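Local coordinates for protein SSD1 (Saccharomyces cerevisiae S288C, PDB 7AM1) that binds mRNA and, as a non-enzymatic member of the RNase II family, acts as a translation repressor in yeast, at residues Val748-Pro751 with Glu752-Ile755. Residues are numbered along the deposited sequence; the frame is centred on the assembly and turned at random.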
loop_
_atom_site.group_PDB
_atom_site.type_symbol
_atom_site.label_atom_id
_atom_site.label_comp_id
_atom_site.label_asym_id
_atom_site.label_seq_id
_atom_site.Cartn_x
_atom_site.Cartn_y
_atom_site.Cartn_z
ATOM N N VAL A 748 -8.415 9.839 13.845
ATOM C CA VAL A 748 -9.503 8.883 13.975
ATOM C C VAL A 748 -9.349 7.874 12.850
ATOM O O VAL A 748 -8.811 8.186 11.783
ATOM C CB VAL A 748 -10.891 9.559 13.917
ATOM C CG1 VAL A 748 -11.066 10.532 15.077
ATOM C CG2 VAL A 748 -11.077 10.278 12.587
ATOM N N PHE A 749 -9.815 6.657 13.087
ATOM C CA PHE A 749 -9.892 5.677 12.018
ATOM C C PHE A 749 -11.293 5.094 11.996
ATOM O O PHE A 749 -12.008 5.081 13.005
ATOM C CB PHE A 749 -8.816 4.581 12.147
ATOM C CG PHE A 749 -8.978 3.695 13.336
ATOM C CD1 PHE A 749 -8.679 4.156 14.605
ATOM C CD2 PHE A 749 -9.396 2.387 13.180
ATOM C CE1 PHE A 749 -8.818 3.336 15.706
ATOM C CE2 PHE A 749 -9.540 1.559 14.273
ATOM C CZ PHE A 749 -9.248 2.034 15.542
ATOM N N ILE A 750 -11.690 4.658 10.810
ATOM C CA ILE A 750 -13.048 4.193 10.558
ATOM C C ILE A 750 -12.894 2.821 9.914
ATOM O O ILE A 750 -12.680 2.735 8.697
ATOM C CB ILE A 750 -13.807 5.186 9.667
ATOM C CG1 ILE A 750 -13.596 6.618 10.183
ATOM C CG2 ILE A 750 -15.292 4.849 9.642
ATOM C CD1 ILE A 750 -14.117 7.707 9.261
ATOM N N PRO A 751 -12.947 1.730 10.686
ATOM C CA PRO A 751 -12.677 0.410 10.090
ATOM C C PRO A 751 -13.621 0.055 8.961
ATOM O O PRO A 751 -13.242 -0.714 8.067
ATOM C CB PRO A 751 -12.826 -0.551 11.279
ATOM C CG PRO A 751 -12.594 0.289 12.486
ATOM C CD PRO A 751 -13.133 1.652 12.146
ATOM N N GLU A 752 -14.844 0.590 8.974
ATOM C CA GLU A 752 -15.804 0.273 7.926
ATOM C C GLU A 752 -15.384 0.828 6.576
ATOM O O GLU A 752 -15.841 0.328 5.543
ATOM C CB GLU A 752 -17.186 0.806 8.299
ATOM C CG GLU A 752 -17.824 0.089 9.478
ATOM C CD GLU A 752 -17.292 0.558 10.819
ATOM O OE1 GLU A 752 -16.550 1.565 10.858
ATOM O OE2 GLU A 752 -17.619 -0.090 11.835
ATOM N N PHE A 753 -14.539 1.857 6.563
ATOM C CA PHE A 753 -14.027 2.431 5.331
ATOM C C PHE A 753 -12.553 2.124 5.103
ATOM O O PHE A 753 -12.064 2.313 3.983
ATOM C CB PHE A 753 -14.228 3.954 5.338
ATOM C CG PHE A 753 -15.667 4.378 5.220
ATOM C CD1 PHE A 753 -16.541 4.212 6.280
ATOM C CD2 PHE A 753 -16.148 4.931 4.046
ATOM C CE1 PHE A 753 -17.864 4.604 6.176
ATOM C CE2 PHE A 753 -17.475 5.321 3.936
ATOM C CZ PHE A 753 -18.329 5.156 4.999
ATOM N N GLY A 754 -11.838 1.653 6.121
ATOM C CA GLY A 754 -10.405 1.448 6.001
ATOM C C GLY A 754 -9.630 2.728 5.787
ATOM O O GLY A 754 -8.708 2.763 4.961
ATOM N N ILE A 755 -9.985 3.793 6.511
ATOM C CA ILE A 755 -9.280 5.060 6.410
ATOM C C ILE A 755 -8.925 5.565 7.801
ATOM O O ILE A 755 -9.551 5.217 8.806
ATOM C CB ILE A 755 -10.088 6.136 5.645
ATOM C CG1 ILE A 755 -11.416 6.429 6.354
ATOM C CG2 ILE A 755 -10.292 5.706 4.198
ATOM C CD1 ILE A 755 -12.235 7.538 5.696
#
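Glu752 folds back along the pyrrolidine ring of Pro751: its chain bends at chi2 (80°), which brings OE1 to 3.7 Å from Pro751 CD. OE1 also approaches CG2 of Ile750, whose side chain crosses that of Glu752 at about a right angle, while OE2 turns to a salt bridge with Arg851. At Phe753 the backbone N donates to Ile750 O over 3.0 Å, arriving well above the carbonyl plane, and closes a type I turn centred on Pro751 and Glu752. The Phe753 side chain runs alongside that of Ile750, and ring atom CD1 meets Ile750 CG2 obliquely at 3.6 Å. Leu718 and Ile722 of helix 689-725 pack on the same ring. Pro751 to Gly754 form the four-residue loop of the beta-hairpin joining strands 745-750 and 755-760, in the C-terminal, OB-type domain of this DIS3L2 relative. Gly754 takes a left-handed conformation that brings the chain back towards the strand, and its N makes weak hydrogen bonds to Ile750 O (2.9 Å) and Pro751 O (3.4 Å). Ile755 starts the return strand in an antiparallel hydrogen-bonded pair with Ile750. Its O receives Ile750 N at 3.0 Å nearly head-on to the carbonyl and also takes a CA-H...O contact from Phe749 CA at 3.3 Å. The two isoleucine side chains lie side by side on one sheet face, CD1 of Ile750 and CD1 of Ile755 being 4.0 Å apart. Replacing Ile750 by an alanine would probably leave Phe753 CD1 and Ile755 CD1 without their shared apolar neighbour. Leu718 and Leu189 also touch the Ile755 side chain.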